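Local atomic coordinates of phosphoribosylformylglycinamidine synthase 2 (Thermus thermophilus, PDB entry 3VIU), a protein that belongs to the AIR synthase (PurM-like) superfamily and is built of two related halves in one chain, with adenosine-5'-diphosphate and a magnesium ion bound. Residues 106-111 with 306-311; 189-194 with 253-258; 242-247 with 327-332. All blocks are in the same frame, centred on the assembly; numbering follows the deposited sequence.

Contact 1 of 3, residues 106-111 with 306-311. With ADP (adenosine-5'-diphosphate), chain B.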
loop_
_atom_site.group_PDB
_atom_site.type_symbol
_atom_site.label_atom_id
_atom_site.label_comp_id
_atom_site.label_asym_id
_atom_site.label_seq_id
_atom_site.Cartn_x
_atom_site.Cartn_y
_atom_site.Cartn_z
ATOM N N ILE A 106 5.621 9.597 -0.325
ATOM C CA ILE A 106 4.216 9.232 -0.476
ATOM C C ILE A 106 3.324 10.393 -0.019
ATOM O O ILE A 106 2.276 10.662 -0.611
ATOM C CB ILE A 106 3.877 7.931 0.336
ATOM C CG1 ILE A 106 2.529 7.373 -0.103
ATOM C CG2 ILE A 106 3.832 8.214 1.830
ATOM C CD1 ILE A 106 2.532 6.831 -1.504
ATOM N N LEU A 107 3.761 11.090 1.023
ATOM C CA LEU A 107 3.023 12.224 1.573
ATOM C C LEU A 107 2.894 13.346 0.549
ATOM O O LEU A 107 1.838 13.977 0.433
ATOM C CB LEU A 107 3.740 12.754 2.814
ATOM C CG LEU A 107 3.148 12.548 4.210
ATOM C CD1 LEU A 107 2.293 11.300 4.273
ATOM C CD2 LEU A 107 4.307 12.488 5.213
ATOM N N ARG A 108 3.974 13.594 -0.185
ATOM C CA ARG A 108 3.977 14.642 -1.192
ATOM C C ARG A 108 3.071 14.310 -2.376
ATOM O O ARG A 108 2.430 15.200 -2.932
ATOM C CB ARG A 108 5.412 14.919 -1.662
ATOM C CG ARG A 108 6.261 15.624 -0.605
ATOM C CD ARG A 108 7.552 16.161 -1.194
ATOM N NE ARG A 108 8.514 15.108 -1.489
ATOM C CZ ARG A 108 9.242 14.483 -0.567
ATOM N NH1 ARG A 108 10.093 13.532 -0.933
ATOM N NH2 ARG A 108 9.130 14.814 0.716
ATOM N N ASP A 109 3.004 13.033 -2.754
ATOM C CA ASP A 109 2.139 12.627 -3.859
ATOM C C ASP A 109 0.681 12.907 -3.516
ATOM O O ASP A 109 -0.096 13.330 -4.364
ATOM C CB ASP A 109 2.278 11.132 -4.160
ATOM C CG ASP A 109 3.577 10.790 -4.850
ATOM O OD1 ASP A 109 4.003 11.560 -5.735
ATOM O OD2 ASP A 109 4.161 9.739 -4.519
ATOM N N ILE A 110 0.316 12.650 -2.267
ATOM C CA ILE A 110 -1.045 12.867 -1.806
ATOM C C ILE A 110 -1.334 14.364 -1.694
ATOM O O ILE A 110 -2.425 14.817 -2.030
ATOM C CB ILE A 110 -1.259 12.191 -0.442
ATOM C CG1 ILE A 110 -0.999 10.683 -0.569
ATOM C CG2 ILE A 110 -2.642 12.507 0.093
ATOM C CD1 ILE A 110 -1.693 10.025 -1.728
HETATM N N MSE A 111 -0.353 15.128 -1.224
HETATM C CA MSE A 111 -0.500 16.576 -1.089
HETATM C C MSE A 111 -0.698 17.242 -2.438
HETATM O O MSE A 111 -1.469 18.194 -2.557
HETATM C CB MSE A 111 0.748 17.217 -0.498
HETATM C CG MSE A 111 1.074 16.932 0.935
HETATM SE SE MSE A 111 2.780 17.811 1.256
HETATM C CE MSE A 111 3.848 16.270 1.736
ATOM N N GLU A 306 11.741 17.031 0.251
ATOM C CA GLU A 306 10.845 18.166 0.466
ATOM C C GLU A 306 10.945 19.316 -0.530
ATOM O O GLU A 306 11.108 20.476 -0.145
ATOM C CB GLU A 306 10.970 18.719 1.898
ATOM C CG GLU A 306 12.232 18.354 2.634
ATOM C CD GLU A 306 12.179 16.979 3.284
ATOM O OE1 GLU A 306 13.252 16.508 3.709
ATOM O OE2 GLU A 306 11.087 16.374 3.382
ATOM N N ARG A 307 10.841 18.985 -1.814
ATOM C CA ARG A 307 10.866 19.990 -2.873
ATOM C C ARG A 307 9.527 19.895 -3.596
ATOM O O ARG A 307 8.984 18.801 -3.777
ATOM C CB ARG A 307 12.026 19.748 -3.838
ATOM C CG ARG A 307 13.372 20.198 -3.299
ATOM C CD ARG A 307 14.428 20.038 -4.363
ATOM N NE ARG A 307 14.492 18.657 -4.831
ATOM C CZ ARG A 307 15.148 18.264 -5.918
ATOM N NH1 ARG A 307 15.802 19.149 -6.661
ATOM N NH2 ARG A 307 15.139 16.985 -6.266
HETATM N N MSE A 308 9.000 21.042 -4.010
HETATM C CA MSE A 308 7.695 21.079 -4.654
HETATM C C MSE A 308 7.628 22.056 -5.832
HETATM O O MSE A 308 8.180 23.156 -5.781
HETATM C CB MSE A 308 6.649 21.475 -3.601
HETATM C CG MSE A 308 5.228 21.047 -3.901
HETATM SE SE MSE A 308 4.953 19.153 -3.534
HETATM C CE MSE A 308 4.191 19.283 -1.749
ATOM N N VAL A 309 6.935 21.643 -6.889
ATOM C CA VAL A 309 6.741 22.469 -8.074
ATOM C C VAL A 309 5.288 22.969 -8.075
ATOM O O VAL A 309 4.365 22.180 -7.871
ATOM C CB VAL A 309 6.990 21.651 -9.364
ATOM C CG1 VAL A 309 6.494 22.412 -10.575
ATOM C CG2 VAL A 309 8.474 21.361 -9.512
ATOM N N LEU A 310 5.085 24.269 -8.283
ATOM C CA LEU A 310 3.728 24.815 -8.315
ATOM C C LEU A 310 3.514 25.780 -9.481
ATOM O O LEU A 310 4.392 26.576 -9.813
ATOM C CB LEU A 310 3.388 25.515 -6.995
ATOM C CG LEU A 310 3.536 24.677 -5.722
ATOM C CD1 LEU A 310 4.968 24.764 -5.242
ATOM C CD2 LEU A 310 2.605 25.180 -4.646
ATOM N N VAL A 311 2.338 25.696 -10.095
ATOM C CA VAL A 311 1.984 26.538 -11.234
ATOM C C VAL A 311 0.818 27.422 -10.839
ATOM O O VAL A 311 -0.327 26.968 -10.783
ATOM C CB VAL A 311 1.545 25.682 -12.450
ATOM C CG1 VAL A 311 1.251 26.577 -13.648
ATOM C CG2 VAL A 311 2.622 24.662 -12.789
HETATM P PB ADP B . 5.850 8.881 -8.360
HETATM O O1B ADP B . 7.195 8.662 -8.960
HETATM O O2B ADP B . 5.749 8.070 -6.972
HETATM O O3B ADP B . 5.643 10.534 -8.094
HETATM P PA ADP B . 5.194 7.187 -10.396
HETATM O O1A ADP B . 5.764 7.814 -11.620
HETATM O O2A ADP B . 6.336 6.277 -9.694
HETATM O O3A ADP B . 4.670 8.360 -9.372
HETATM O "O5'" ADP B . 3.933 6.207 -10.742
HETATM C "C5'" ADP B . 3.607 6.316 -12.142
HETATM C "C4'" ADP B . 2.077 6.433 -12.404
HETATM O "O4'" ADP B . 1.517 5.146 -12.819
HETATM C "C3'" ADP B . 1.246 6.869 -11.170
HETATM O "O3'" ADP B . 0.123 7.651 -11.598
HETATM C "C2'" ADP B . 0.835 5.539 -10.537
HETATM O "O2'" ADP B . -0.343 5.661 -9.735
HETATM C "C1'" ADP B . 0.653 4.623 -11.750
HETATM N N9 ADP B . 0.999 3.230 -11.433
HETATM C C8 ADP B . 2.259 2.715 -11.304
HETATM N N7 ADP B . 2.207 1.446 -11.022
HETATM C C5 ADP B . 0.916 1.058 -10.949
HETATM C C6 ADP B . 0.249 -0.166 -10.684
HETATM N N6 ADP B . 0.971 -1.317 -10.421
HETATM N N1 ADP B . -1.102 -0.185 -10.694
HETATM C C2 ADP B . -1.821 0.920 -10.946
HETATM N N3 ADP B . -1.231 2.090 -11.200
HETATM C C4 ADP B . 0.115 2.203 -11.212
HETATM O O HOH W 1 11.171 13.128 2.695
#

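Contact 2 of 3, residues 189-194 with 253-258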
loop_
_atom_site.group_PDB
_atom_site.type_symbol
_atom_site.label_atom_id
_atom_site.label_comp_id
_atom_site.label_asym_id
_atom_site.label_seq_id
_atom_site.Cartn_x
_atom_site.Cartn_y
_atom_site.Cartn_z
ATOM N N SER A 189 -1.680 17.598 -12.262
ATOM C CA SER A 189 -0.406 18.107 -12.749
ATOM C C SER A 189 -0.591 18.741 -14.128
ATOM O O SER A 189 -0.115 18.212 -15.133
ATOM C CB SER A 189 0.610 16.961 -12.827
ATOM O OG SER A 189 1.906 17.429 -13.152
ATOM N N ARG A 190 -1.292 19.871 -14.166
ATOM C CA ARG A 190 -1.534 20.574 -15.417
ATOM C C ARG A 190 -1.014 22.005 -15.389
ATOM O O ARG A 190 -0.901 22.620 -14.328
ATOM C CB ARG A 190 -3.026 20.584 -15.735
ATOM C CG ARG A 190 -3.599 19.217 -16.055
ATOM C CD ARG A 190 -3.081 18.679 -17.381
ATOM N NE ARG A 190 -3.647 17.366 -17.687
ATOM C CZ ARG A 190 -3.447 16.270 -16.956
ATOM N NH1 ARG A 190 -2.689 16.317 -15.867
ATOM N NH2 ARG A 190 -4.007 15.122 -17.316
ATOM N N ALA A 191 -0.699 22.527 -16.567
ATOM C CA ALA A 191 -0.191 23.884 -16.701
ATOM C C ALA A 191 -0.626 24.453 -18.046
ATOM O O ALA A 191 -0.606 23.753 -19.057
ATOM C CB ALA A 191 1.331 23.881 -16.601
ATOM N N SER A 192 -1.027 25.719 -18.059
ATOM C CA SER A 192 -1.455 26.361 -19.300
ATOM C C SER A 192 -0.279 27.083 -19.937
ATOM O O SER A 192 0.762 27.279 -19.311
ATOM C CB SER A 192 -2.602 27.344 -19.039
ATOM O OG SER A 192 -2.232 28.329 -18.087
ATOM N N LEU A 193 -0.439 27.479 -21.189
ATOM C CA LEU A 193 0.643 28.154 -21.877
ATOM C C LEU A 193 0.907 29.552 -21.339
ATOM O O LEU A 193 -0.021 30.280 -21.004
ATOM C CB LEU A 193 0.351 28.218 -23.374
ATOM C CG LEU A 193 1.478 28.797 -24.226
ATOM C CD1 LEU A 193 2.824 28.178 -23.833
ATOM C CD2 LEU A 193 1.152 28.542 -25.685
ATOM N N GLY A 194 2.182 29.914 -21.242
ATOM C CA GLY A 194 2.551 31.237 -20.764
ATOM C C GLY A 194 2.560 31.431 -19.262
ATOM O O GLY A 194 2.467 32.554 -18.777
ATOM N N LEU A 253 -5.383 28.792 -6.046
ATOM C CA LEU A 253 -4.372 29.674 -6.610
ATOM C C LEU A 253 -3.501 28.976 -7.654
ATOM O O LEU A 253 -2.719 29.621 -8.359
ATOM C CB LEU A 253 -3.485 30.210 -5.491
ATOM C CG LEU A 253 -4.240 30.936 -4.381
ATOM C CD1 LEU A 253 -3.280 31.306 -3.261
ATOM C CD2 LEU A 253 -4.909 32.173 -4.955
ATOM N N VAL A 254 -3.648 27.661 -7.762
ATOM C CA VAL A 254 -2.834 26.899 -8.696
ATOM C C VAL A 254 -3.627 26.053 -9.682
ATOM O O VAL A 254 -4.747 25.633 -9.400
ATOM C CB VAL A 254 -1.867 25.980 -7.924
ATOM C CG1 VAL A 254 -0.955 26.821 -7.039
ATOM C CG2 VAL A 254 -2.656 24.997 -7.071
ATOM N N GLU A 255 -3.031 25.805 -10.840
ATOM C CA GLU A 255 -3.666 24.992 -11.868
ATOM C C GLU A 255 -2.926 23.663 -11.993
ATOM O O GLU A 255 -3.376 22.745 -12.676
ATOM C CB GLU A 255 -3.658 25.728 -13.213
ATOM C CG GLU A 255 -2.307 26.292 -13.614
ATOM C CD GLU A 255 -2.344 26.976 -14.966
ATOM O OE1 GLU A 255 -3.191 27.873 -15.161
ATOM O OE2 GLU A 255 -1.526 26.618 -15.837
ATOM N N GLY A 256 -1.788 23.572 -11.318
ATOM C CA GLY A 256 -1.002 22.354 -11.354
ATOM C C GLY A 256 0.036 22.321 -10.249
ATOM O O GLY A 256 0.660 23.341 -9.939
ATOM N N VAL A 257 0.216 21.148 -9.649
ATOM C CA VAL A 257 1.182 20.962 -8.577
ATOM C C VAL A 257 1.888 19.634 -8.785
ATOM O O VAL A 257 1.251 18.613 -9.042
ATOM C CB VAL A 257 0.503 20.931 -7.201
ATOM C CG1 VAL A 257 1.559 20.830 -6.120
ATOM C CG2 VAL A 257 -0.356 22.165 -7.003
ATOM N N GLN A 258 3.210 19.654 -8.674
ATOM C CA GLN A 258 4.014 18.457 -8.856
ATOM C C GLN A 258 5.036 18.325 -7.748
ATOM O O GLN A 258 5.669 19.304 -7.350
ATOM C CB GLN A 258 4.753 18.507 -10.196
ATOM C CG GLN A 258 4.123 17.680 -11.280
ATOM C CD GLN A 258 3.942 16.240 -10.856
ATOM O OE1 GLN A 258 4.909 15.541 -10.559
ATOM N NE2 GLN A 258 2.701 15.791 -10.816
#

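Contact 3 of 3, residues 242-247 with 327-332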
loop_
_atom_site.group_PDB
_atom_site.type_symbol
_atom_site.label_atom_id
_atom_site.label_comp_id
_atom_site.label_asym_id
_atom_site.label_seq_id
_atom_site.Cartn_x
_atom_site.Cartn_y
_atom_site.Cartn_z
HETATM N N MSE A 242 3.720 21.170 3.411
HETATM C CA MSE A 242 2.376 20.627 3.311
HETATM C C MSE A 242 1.282 21.688 3.516
HETATM O O MSE A 242 0.361 21.800 2.701
HETATM C CB MSE A 242 2.219 19.496 4.332
HETATM C CG MSE A 242 0.837 18.849 4.384
HETATM SE SE MSE A 242 0.780 17.364 5.659
HETATM C CE MSE A 242 0.313 18.333 7.271
ATOM N N GLU A 243 1.376 22.462 4.596
ATOM C CA GLU A 243 0.379 23.498 4.875
ATOM C C GLU A 243 0.262 24.518 3.748
ATOM O O GLU A 243 -0.839 24.865 3.319
ATOM C CB GLU A 243 0.710 24.240 6.171
ATOM C CG GLU A 243 0.635 23.393 7.423
ATOM C CD GLU A 243 -0.689 22.669 7.565
ATOM O OE1 GLU A 243 -1.705 23.180 7.047
ATOM O OE2 GLU A 243 -0.711 21.595 8.207
ATOM N N ALA A 244 1.404 24.997 3.272
ATOM C CA ALA A 244 1.429 25.987 2.206
ATOM C C ALA A 244 0.790 25.461 0.932
ATOM O O ALA A 244 -0.065 26.125 0.334
ATOM C CB ALA A 244 2.863 26.411 1.928
ATOM N N THR A 245 1.208 24.271 0.516
ATOM C CA THR A 245 0.673 23.677 -0.699
ATOM C C THR A 245 -0.828 23.487 -0.565
ATOM O O THR A 245 -1.588 23.857 -1.462
ATOM C CB THR A 245 1.345 22.319 -0.997
ATOM O OG1 THR A 245 2.754 22.521 -1.173
ATOM C CG2 THR A 245 0.755 21.685 -2.274
ATOM N N LEU A 246 -1.253 22.922 0.565
ATOM C CA LEU A 246 -2.669 22.692 0.811
ATOM C C LEU A 246 -3.446 24.003 0.840
ATOM O O LEU A 246 -4.529 24.096 0.266
ATOM C CB LEU A 246 -2.880 21.948 2.129
ATOM C CG LEU A 246 -2.452 20.482 2.230
ATOM C CD1 LEU A 246 -2.652 20.000 3.663
ATOM C CD2 LEU A 246 -3.257 19.630 1.272
ATOM N N GLU A 247 -2.906 25.022 1.503
ATOM C CA GLU A 247 -3.615 26.291 1.554
ATOM C C GLU A 247 -3.661 26.875 0.154
ATOM O O GLU A 247 -4.715 27.295 -0.323
ATOM C CB GLU A 247 -2.934 27.273 2.510
ATOM C CG GLU A 247 -3.614 28.645 2.535
ATOM C CD GLU A 247 -3.068 29.578 3.604
ATOM O OE1 GLU A 247 -3.270 30.805 3.469
ATOM O OE2 GLU A 247 -2.450 29.092 4.579
ATOM N N TRP A 327 3.523 30.864 5.728
ATOM C CA TRP A 327 4.068 29.676 6.383
ATOM C C TRP A 327 5.593 29.722 6.499
ATOM O O TRP A 327 6.240 28.706 6.731
ATOM C CB TRP A 327 3.620 28.406 5.651
ATOM C CG TRP A 327 2.147 28.179 5.776
ATOM C CD1 TRP A 327 1.170 28.617 4.923
ATOM C CD2 TRP A 327 1.469 27.554 6.874
ATOM N NE1 TRP A 327 -0.071 28.310 5.425
ATOM C CE2 TRP A 327 0.082 27.658 6.622
ATOM C CE3 TRP A 327 1.899 26.922 8.052
ATOM C CZ2 TRP A 327 -0.886 27.150 7.506
ATOM C CZ3 TRP A 327 0.937 26.417 8.934
ATOM C CH2 TRP A 327 -0.440 26.536 8.652
ATOM N N GLY A 328 6.156 30.916 6.344
ATOM C CA GLY A 328 7.594 31.079 6.455
ATOM C C GLY A 328 8.418 30.398 5.381
ATOM O O GLY A 328 9.575 30.065 5.610
ATOM N N LEU A 329 7.833 30.198 4.205
ATOM C CA LEU A 329 8.547 29.547 3.110
ATOM C C LEU A 329 8.735 30.424 1.872
ATOM O O LEU A 329 7.884 31.259 1.544
ATOM C CB LEU A 329 7.821 28.264 2.700
ATOM C CG LEU A 329 7.854 27.088 3.676
ATOM C CD1 LEU A 329 6.908 25.997 3.193
ATOM C CD2 LEU A 329 9.281 26.570 3.794
ATOM N N ASP A 330 9.861 30.222 1.192
ATOM C CA ASP A 330 10.173 30.957 -0.028
ATOM C C ASP A 330 9.543 30.204 -1.190
ATOM O O ASP A 330 9.586 28.975 -1.238
ATOM C CB ASP A 330 11.686 31.025 -0.264
ATOM C CG ASP A 330 12.459 31.470 0.965
ATOM O OD1 ASP A 330 12.145 32.553 1.510
ATOM O OD2 ASP A 330 13.389 30.735 1.381
ATOM N N CYS A 331 8.961 30.948 -2.119
ATOM C CA CYS A 331 8.333 30.365 -3.293
ATOM C C CYS A 331 8.792 31.212 -4.475
ATOM O O CYS A 331 8.287 32.312 -4.687
ATOM C CB CYS A 331 6.813 30.415 -3.147
ATOM S SG CYS A 331 5.901 29.392 -4.332
ATOM N N VAL A 332 9.745 30.696 -5.245
ATOM C CA VAL A 332 10.290 31.439 -6.371
ATOM C C VAL A 332 10.120 30.822 -7.757
ATOM O O VAL A 332 10.179 29.607 -7.925
ATOM C CB VAL A 332 11.792 31.714 -6.150
ATOM C CG1 VAL A 332 11.984 32.489 -4.846
ATOM C CG2 VAL A 332 12.575 30.400 -6.120
#

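Contact 1 of 3, residues 106-111 with 306-311
Arg108 and Met111 face strand 307-311 from a helix that runs nearly parallel to it: the two short axes are 16° apart in direction and come within 10.5 Å of each other. At this spacing long side chains must do the joining, and no hydrogen bond links the segments directly. Arg108 and Glu306 form the polar half. The arginine chain, bent at its third torsion (chi3 -73°), passes the start of the strand, with CD 4.0 Å from Arg307 O. One face of the guanidinium then lies against the backbone N of Glu306, toward its rim; this is packing between two donors. Arg108 NH2 and Glu306 OE2 make a long salt bridge of 3.7 Å, with guanidinium and carboxylate planes nearly perpendicular at 85°. A water in the guanidinium plane supplements it, weakly, by accepting from Arg108 NH2 and donating to Glu306 OE2. Stronger holds come from outside: Gln305 takes Arg108 NH1, while Asp234 N and Tyr148 OH fix the two oxygens of Glu306.

The contact illustrates how an AIR synthase unit is assembled, with a helix of the N-terminal domain packing against the beta-sheet of the C-terminal one. Its apolar half is a meeting of two selenomethionines, Met111 SE with Met308 CE at 3.6 Å. CG of Met308 lies opposite the backbone N, and bends at the second and third torsions carry the methyl to Met111; the same side chain also touches Leu241 and Thr245 of helix 235-250. Asp109 serves the ligand pocket instead. Its OD1 is 3.1 Å from ADP O3B, and its OD2 has a long, weak ion pair with Lys83, while the acidic side chains of Glu85 and Asp259 lie close by.

Contact 2 of 3, residues 189-194 with 253-258
In the carboxylate of Glu255 it is OE2 that accepts from both the hydroxyl and the backbone N-H of Ser192. Ser192 OG donates over 2.9 Å to the syn lone pair of Glu255 OE2, on the side of OE1. The backbone bond from Ser192 N to Glu255 OE2 is modelled at 2.4 Å, too short to be taken literally. The Glu255-Ser192 bonds bind the loop between strands 172-182 and 196-201 to strand 254-259, an outermost strand of the seven-stranded sheet in the C-terminal AIR synthase domain of the chain's first half. The second flat group, the amide of Gln258, approaches Ser189 with its nitrogen, Gln258 NE2 being 3.0 Å from Ser189 OG. The chain turns a corner at Glu255, whose side chain points at the loop. Its CG stands between the backbone N and the carbonyl carbon (chi1 50°), and from there the chain extends to Ser192.

The guanidinium of Arg190 leads away from the strand. It forms a salt bridge with Glu67, a residue of the ADP pocket, which also accepts from Ser189 N, and it has a weak bond from NH1 to Ser189 O. At the middle of the contact, Gly256 brings its backbone so close that its CA makes a C-H...O contact of 3.0 Å with Arg190 O.

Contact 3 of 3, residues 242-247 with 327-332
Trp327 is held by two glutamates one helical turn apart that treat its indole in entirely different ways: Glu243 lies over a ring face, whereas Glu247 reaches the edge. From Glu243 it is the aliphatic part that touches. CB stands over the six-membered ring as a CH-pi contact, and Glu243 CG is 3.4 Å from Trp327 CZ3. Beyond CG the chain bends, and its carboxylate is claimed by Lys239 and Arg116, one oxygen to each. Glu247 is straight instead, with CG anti to the backbone N (chi1 177°), a shape that brings OE2 to the indole nitrogen. Trp327 NE1 donates to Glu247 OE2 over 2.6 Å, almost linearly at 167°. The acceptor lies close to the ring plane, but the N-H comes in from above the carboxylate plane. The other oxygen, OE1, pairs with Arg326, so the carboxylate joins the tryptophan to its preceding neighbour.

This is packing of helix 235-250 on the end of helix 317-326, both belonging to the C-terminal AIR synthase domain of the chain's first half. The latter helix ends in a Schellman motif in which Gly328 takes a positive phi and Leu329 N bonds back to Phe324 O. The reversal returns the chain toward strand 331-338 and swings Leu329 to the first helix, where its CD1 is 4.3 Å from Ala244 CB. Ala244 CB also touches the indole, 4.1 Å from Trp327 CD1.

Overall arrangement
All three contacts reach the seven-stranded sheet of the first C-terminal AIR synthase domain and lie on one side of the chain's centre. The centres of contacts 1 and 2 are about 13 Å apart. Contact 3 has its centre about 11 Å from that of contact 1. Along the chain contact 2 is nested inside the loop closed by contact 1, while contact 3 interleaves with both. Strands 307-312 and 254-259 are neighbours, and contacts 1 and 2 are probably joined by backbone hydrogen bonds; Thr245 of helix 235-250 packs against both. Contact 1 holds an ADP-pocket residue and contact 2 comes near the ligand, whereas contact 3 ties helix 235-250 to the end of helix 317-326.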